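Local coordinates for Ras-associated and pleckstrin homology domains-containing protein 1 (Homo sapiens, PDB 4GMV), which mediates localized membrane signals, is implicated in regulating lamellipodial dynamics, and targets EVL and VASP to the leading edge, at residues S74-V79 and K108-E113; E85-D90 and M112-K117. All blocks are in the same frame, centred on the assembly; numbering follows the deposited sequence.

Contact 1 (S74-V79 and K108-E113)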
loop_
_atom_site.group_PDB
_atom_site.type_symbol
_atom_site.label_atom_id
_atom_site.label_comp_id
_atom_site.label_asym_id
_atom_site.label_seq_id
_atom_site.Cartn_x
_atom_site.Cartn_y
_atom_site.Cartn_z
ATOM N N SER A 74 1.068 -9.707 -4.633
ATOM C CA SER A 74 0.782 -8.282 -4.749
ATOM C C SER A 74 0.933 -7.756 -6.176
ATOM O O SER A 74 1.692 -8.314 -6.981
ATOM C CB SER A 74 1.764 -7.495 -3.884
ATOM O OG SER A 74 1.689 -7.892 -2.530
ATOM N N LEU A 75 0.200 -6.683 -6.476
ATOM C CA LEU A 75 0.508 -5.824 -7.613
ATOM C C LEU A 75 1.204 -4.591 -7.079
ATOM O O LEU A 75 0.678 -3.906 -6.198
ATOM C CB LEU A 75 -0.746 -5.420 -8.392
ATOM C CG LEU A 75 -1.267 -6.438 -9.401
ATOM C CD1 LEU A 75 -2.261 -5.733 -10.302
ATOM C CD2 LEU A 75 -0.155 -7.089 -10.217
ATOM N N VAL A 76 2.393 -4.344 -7.616
ATOM C CA VAL A 76 3.280 -3.268 -7.203
ATOM C C VAL A 76 3.396 -2.292 -8.363
ATOM O O VAL A 76 3.589 -2.692 -9.506
ATOM C CB VAL A 76 4.689 -3.821 -6.847
ATOM C CG1 VAL A 76 5.726 -2.703 -6.733
ATOM C CG2 VAL A 76 4.643 -4.627 -5.561
ATOM N N GLU A 77 3.259 -1.015 -8.052
ATOM C CA GLU A 77 3.434 0.061 -9.010
ATOM C C GLU A 77 4.838 0.613 -8.819
ATOM O O GLU A 77 5.309 0.715 -7.692
ATOM C CB GLU A 77 2.407 1.156 -8.715
ATOM C CG GLU A 77 2.449 2.357 -9.631
ATOM C CD GLU A 77 1.403 3.406 -9.271
ATOM O OE1 GLU A 77 1.565 4.083 -8.234
ATOM O OE2 GLU A 77 0.421 3.568 -10.026
ATOM N N THR A 78 5.516 0.960 -9.903
ATOM C CA THR A 78 6.722 1.764 -9.765
ATOM C C THR A 78 6.473 3.091 -10.436
ATOM O O THR A 78 6.125 3.125 -11.612
ATOM C CB THR A 78 7.990 1.145 -10.411
ATOM O OG1 THR A 78 7.792 1.005 -11.822
ATOM C CG2 THR A 78 8.356 -0.195 -9.784
ATOM N N VAL A 79 6.644 4.179 -9.692
ATOM C CA VAL A 79 6.685 5.498 -10.315
ATOM C C VAL A 79 8.141 5.760 -10.712
ATOM O O VAL A 79 8.940 6.258 -9.915
ATOM C CB VAL A 79 6.090 6.598 -9.411
ATOM C CG1 VAL A 79 5.948 7.897 -10.192
ATOM C CG2 VAL A 79 4.735 6.158 -8.850
ATOM N N LYS A 108 6.058 0.607 -14.132
ATOM C CA LYS A 108 5.858 -0.835 -14.282
ATOM C C LYS A 108 4.782 -1.340 -13.337
ATOM O O LYS A 108 4.487 -0.732 -12.306
ATOM C CB LYS A 108 7.153 -1.614 -14.026
ATOM C CG LYS A 108 8.295 -1.333 -14.991
ATOM C CD LYS A 108 9.471 -2.265 -14.710
ATOM C CE LYS A 108 10.760 -1.740 -15.320
ATOM N NZ LYS A 108 11.835 -2.775 -15.350
ATOM N N LEU A 109 4.195 -2.471 -13.694
ATOM C CA LEU A 109 3.244 -3.127 -12.823
ATOM C C LEU A 109 3.809 -4.506 -12.550
ATOM O O LEU A 109 3.839 -5.353 -13.439
ATOM C CB LEU A 109 1.879 -3.183 -13.502
ATOM C CG LEU A 109 0.597 -3.452 -12.732
ATOM C CD1 LEU A 109 0.344 -2.422 -11.630
ATOM C CD2 LEU A 109 -0.539 -3.438 -13.738
ATOM N N ILE A 110 4.303 -4.705 -11.327
ATOM C CA ILE A 110 4.967 -5.951 -10.949
ATOM C C ILE A 110 4.044 -6.888 -10.154
ATOM O O ILE A 110 3.423 -6.489 -9.176
ATOM C CB ILE A 110 6.286 -5.690 -10.178
ATOM C CG1 ILE A 110 7.168 -4.684 -10.938
ATOM C CG2 ILE A 110 7.043 -6.998 -9.974
ATOM C CD1 ILE A 110 8.258 -4.042 -10.108
ATOM N N PHE A 111 3.950 -8.129 -10.620
ATOM C CA PHE A 111 3.237 -9.191 -9.919
ATOM C C PHE A 111 4.277 -10.022 -9.182
ATOM O O PHE A 111 5.115 -10.672 -9.803
ATOM C CB PHE A 111 2.439 -10.052 -10.908
ATOM C CG PHE A 111 1.835 -11.288 -10.302
ATOM C CD1 PHE A 111 0.976 -11.204 -9.221
ATOM C CD2 PHE A 111 2.118 -12.542 -10.833
ATOM C CE1 PHE A 111 0.421 -12.344 -8.667
ATOM C CE2 PHE A 111 1.567 -13.689 -10.288
ATOM C CZ PHE A 111 0.714 -13.589 -9.199
ATOM N N MET A 112 4.240 -9.950 -7.854
ATOM C CA MET A 112 5.186 -10.672 -7.012
ATOM C C MET A 112 4.719 -10.790 -5.557
ATOM O O MET A 112 3.710 -10.176 -5.147
ATOM C CB MET A 112 6.605 -10.061 -7.107
ATOM C CG MET A 112 6.776 -8.671 -6.492
ATOM S SD MET A 112 8.430 -7.941 -6.692
ATOM C CE MET A 112 9.478 -9.086 -5.782
ATOM N N GLU A 113 5.448 -11.629 -4.824
ATOM C CA GLU A 113 5.356 -11.833 -3.377
ATOM C C GLU A 113 5.964 -10.630 -2.686
ATOM O O GLU A 113 6.793 -9.933 -3.253
ATOM C CB GLU A 113 6.177 -13.075 -2.968
ATOM C CG GLU A 113 5.787 -14.368 -3.657
ATOM C CD GLU A 113 5.974 -15.585 -2.772
ATOM O OE1 GLU A 113 6.928 -16.383 -3.009
ATOM O OE2 GLU A 113 5.164 -15.740 -1.837
#
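V76 and I110 sit directly across from each other, CB to CB 4.1 Å, as a hydrogen-bonded pair in the antiparallel ladder between 74-79 and 108-112, two strands of the ubiquitin-like fold of the Ras-associating domain. Their backbones hold each other by two bonds, V76 N to I110 O and I110 N to V76 O, both 2.8 Å. On the same face, the CG2 of T78 lies 3.9 Å from CD1 of I110, the two side chains crossing at about a right angle.

The opposite face carries L75, L109 and F111, and also E77, whose OE2 is bonded to W101 NE1. L75 crosses F111 at a slant, its CD2 coming 4.0 Å from F111 CB, while CD1 stands more loosely by L109 CG. Helix 54-64 packs on this side through V54, V57 and L61 against L75 and through L58 against F111, and W73 stacks on the F111 ring.

At the far end of the ladder a side chain takes over a backbone role. With chi1 at 62°, T78 holds its hydroxyl between its own backbone N and carbonyl carbon, where OG1 accepts the bond from K108 N at 2.9 Å.

Contact 2 (E85-D90 and M112-K117)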
loop_
_atom_site.group_PDB
_atom_site.type_symbol
_atom_site.label_atom_id
_atom_site.label_comp_id
_atom_site.label_asym_id
_atom_site.label_seq_id
_atom_site.Cartn_x
_atom_site.Cartn_y
_atom_site.Cartn_z
ATOM N N GLU A 85 7.846 3.320 -5.113
ATOM C CA GLU A 85 6.837 2.306 -5.374
ATOM C C GLU A 85 5.835 2.221 -4.246
ATOM O O GLU A 85 6.157 2.534 -3.090
ATOM C CB GLU A 85 7.452 0.924 -5.623
ATOM C CG GLU A 85 8.847 0.697 -5.072
ATOM C CD GLU A 85 9.001 -0.660 -4.430
ATOM O OE1 GLU A 85 9.808 -1.481 -4.936
ATOM O OE2 GLU A 85 8.331 -0.892 -3.395
ATOM N N ARG A 86 4.605 1.838 -4.592
ATOM C CA ARG A 86 3.670 1.372 -3.590
ATOM C C ARG A 86 2.964 0.116 -4.053
ATOM O O ARG A 86 2.591 -0.032 -5.228
ATOM C CB ARG A 86 2.678 2.454 -3.165
ATOM C CG ARG A 86 1.477 2.622 -4.054
ATOM C CD ARG A 86 0.457 3.465 -3.335
ATOM N NE ARG A 86 -0.742 3.598 -4.159
ATOM C CZ ARG A 86 -1.876 2.980 -3.888
ATOM N NH1 ARG A 86 -1.976 2.234 -2.793
ATOM N NH2 ARG A 86 -2.922 3.138 -4.695
ATOM N N ILE A 87 2.844 -0.805 -3.106
ATOM C CA ILE A 87 2.151 -2.071 -3.269
ATOM C C ILE A 87 0.669 -1.719 -3.152
ATOM O O ILE A 87 0.251 -1.321 -2.086
ATOM C CB ILE A 87 2.528 -3.025 -2.113
ATOM C CG1 ILE A 87 4.003 -3.425 -2.197
ATOM C CG2 ILE A 87 1.604 -4.224 -2.083
ATOM C CD1 ILE A 87 4.589 -4.006 -0.915
ATOM N N PHE A 88 -0.099 -1.877 -4.229
ATOM C CA PHE A 88 -1.549 -1.626 -4.220
ATOM C C PHE A 88 -2.261 -2.379 -3.105
ATOM O O PHE A 88 -1.943 -3.553 -2.826
ATOM C CB PHE A 88 -2.205 -2.055 -5.542
ATOM C CG PHE A 88 -1.918 -1.148 -6.702
ATOM C CD1 PHE A 88 -2.407 0.158 -6.726
ATOM C CD2 PHE A 88 -1.180 -1.606 -7.786
ATOM C CE1 PHE A 88 -2.142 0.994 -7.796
ATOM C CE2 PHE A 88 -0.913 -0.771 -8.859
ATOM C CZ PHE A 88 -1.388 0.527 -8.863
ATOM N N GLU A 89 -3.218 -1.697 -2.474
ATOM C CA GLU A 89 -4.156 -2.347 -1.576
ATOM C C GLU A 89 -5.064 -3.190 -2.471
ATOM O O GLU A 89 -5.236 -2.874 -3.653
ATOM C CB GLU A 89 -4.957 -1.311 -0.742
ATOM C CG GLU A 89 -4.124 -0.384 0.169
ATOM C CD GLU A 89 -2.953 -1.092 0.877
ATOM O OE1 GLU A 89 -3.107 -2.277 1.253
ATOM O OE2 GLU A 89 -1.884 -0.459 1.098
ATOM N N ASP A 90 -5.629 -4.266 -1.930
ATOM C CA ASP A 90 -6.433 -5.188 -2.736
ATOM C C ASP A 90 -7.857 -4.730 -3.117
ATOM O O ASP A 90 -8.435 -5.255 -4.072
ATOM C CB ASP A 90 -6.459 -6.557 -2.074
ATOM C CG ASP A 90 -5.071 -7.220 -2.050
ATOM O OD1 ASP A 90 -4.207 -6.842 -2.883
ATOM O OD2 ASP A 90 -4.849 -8.084 -1.174
ATOM N N MET A 112 4.240 -9.950 -7.854
ATOM C CA MET A 112 5.186 -10.672 -7.012
ATOM C C MET A 112 4.719 -10.790 -5.557
ATOM O O MET A 112 3.710 -10.176 -5.147
ATOM C CB MET A 112 6.605 -10.061 -7.107
ATOM C CG MET A 112 6.776 -8.671 -6.492
ATOM S SD MET A 112 8.430 -7.941 -6.692
ATOM C CE MET A 112 9.478 -9.086 -5.782
ATOM N N GLU A 113 5.448 -11.629 -4.824
ATOM C CA GLU A 113 5.356 -11.833 -3.377
ATOM C C GLU A 113 5.964 -10.630 -2.686
ATOM O O GLU A 113 6.793 -9.933 -3.253
ATOM C CB GLU A 113 6.177 -13.075 -2.968
ATOM C CG GLU A 113 5.787 -14.368 -3.657
ATOM C CD GLU A 113 5.974 -15.585 -2.772
ATOM O OE1 GLU A 113 6.928 -16.383 -3.009
ATOM O OE2 GLU A 113 5.164 -15.740 -1.837
ATOM N N ARG A 114 5.581 -10.412 -1.440
ATOM C CA ARG A 114 5.874 -9.157 -0.742
ATOM C C ARG A 114 5.510 -9.279 0.730
ATOM O O ARG A 114 4.386 -8.927 1.127
ATOM C CB ARG A 114 5.047 -7.983 -1.316
ATOM C CG ARG A 114 5.204 -7.645 -2.796
ATOM C CD ARG A 114 6.497 -6.927 -3.149
ATOM N NE ARG A 114 6.999 -6.046 -2.098
ATOM C CZ ARG A 114 7.740 -4.958 -2.323
ATOM N NH1 ARG A 114 8.050 -4.599 -3.567
ATOM N NH2 ARG A 114 8.167 -4.220 -1.307
ATOM N N ILE A 115 6.461 -9.747 1.538
ATOM C CA ILE A 115 6.327 -9.733 3.002
ATOM C C ILE A 115 5.497 -8.527 3.525
ATOM O O ILE A 115 4.683 -8.673 4.433
ATOM C CB ILE A 115 7.711 -9.642 3.677
ATOM C CG1 ILE A 115 8.727 -10.618 3.042
ATOM C CG2 ILE A 115 7.584 -9.823 5.187
ATOM C CD1 ILE A 115 8.647 -12.055 3.525
ATOM N N GLU A 116 5.719 -7.349 2.948
ATOM C CA GLU A 116 5.287 -6.105 3.586
ATOM C C GLU A 116 3.778 -5.900 3.648
ATOM O O GLU A 116 3.287 -5.366 4.626
ATOM C CB GLU A 116 5.908 -4.874 2.923
ATOM C CG GLU A 116 7.411 -4.828 2.928
ATOM C CD GLU A 116 7.969 -4.989 1.530
ATOM O OE1 GLU A 116 7.395 -5.776 0.726
ATOM O OE2 GLU A 116 8.980 -4.311 1.235
ATOM N N LYS A 117 3.062 -6.312 2.608
ATOM C CA LYS A 117 1.626 -6.008 2.486
ATOM C C LYS A 117 0.819 -6.533 3.672
ATOM O O LYS A 117 -0.081 -5.860 4.135
ATOM C CB LYS A 117 1.078 -6.548 1.150
ATOM C CG LYS A 117 -0.360 -6.169 0.810
ATOM C CD LYS A 117 -0.688 -6.444 -0.663
ATOM C CE LYS A 117 -1.274 -7.825 -0.897
ATOM N NZ LYS A 117 -1.922 -7.973 -2.227
HETATM O O HOH W 1 -1.191 -6.134 -3.992
#
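I87 is held between R114, just before helix 115-122, and K117 in the first turn of that helix. Its CD1 lies over one face of the R114 guanidinium, 3.4 Å from R114 NE, and its CG2 packs 3.5 Å from CD of K117. The fork comes from chi1 (-67°), which sets CG2 anti to the backbone N and CG1 beside it; CG1 carries CD1 to the arginine.

Past this apolar wedge, K117 reaches D90. The lysine chain runs extended as far as CD, then bends at chi3 (92°), and its NZ meets the syn lone pair of D90 OD1 at 2.6 Å in a salt bridge. NZ also donates to a water at 2.7 Å, which in turn donates to F88 O, and to the carbonyl of W73; three acceptors thus surround the buried ammonium. The other oxygen of D90, OD2, is hydrogen-bonded to the Y118 hydroxyl, so each carboxylate oxygen has a partner.

All of this lies in the ubiquitin-like Ras-associating domain, where strand 84-87 gives way to loop and the chain leaving strand 108-112 turns into the helix.

R114 is itself positioned by its own segment. E116 OE1 takes a bond from NE, 2.9 Å long and in the guanidinium plane, and a weaker one from NH2. E85 approaches from the strand with its carboxylate plane turned 64° from the guanidinium, and its OE2 makes a long ion pair, 3.7 Å to R114 NH1. The three residues form a salt-bridge network in which E116 makes the short bonds. Farther out, both E85 and E116 touch Y213 of strand 210-214, which belongs to the PH domain.

The centres of contacts 1 and 2 lie about 7 Å apart in the Ras-associating domain. Along the chain, strand 74-79 is followed by strand 84-87, then, after helix 94-98, by strand 108-112 and helix 115-122, so each contact joins an earlier element to a later one. Strand 74-79 lies between its two antiparallel neighbours: contact 1 is its pairing with 108-112, while on its other edge strand 84-87 brings in contact 2, with a probable hydrogen bond from E77 N to R86 O of 3.1 Å. The segments of both contacts include M112 and E113, where the ladder ends and the turn to the helix begins. Contact 2 lies where the Ras-associating domain meets strand 210-214 of the PH domain.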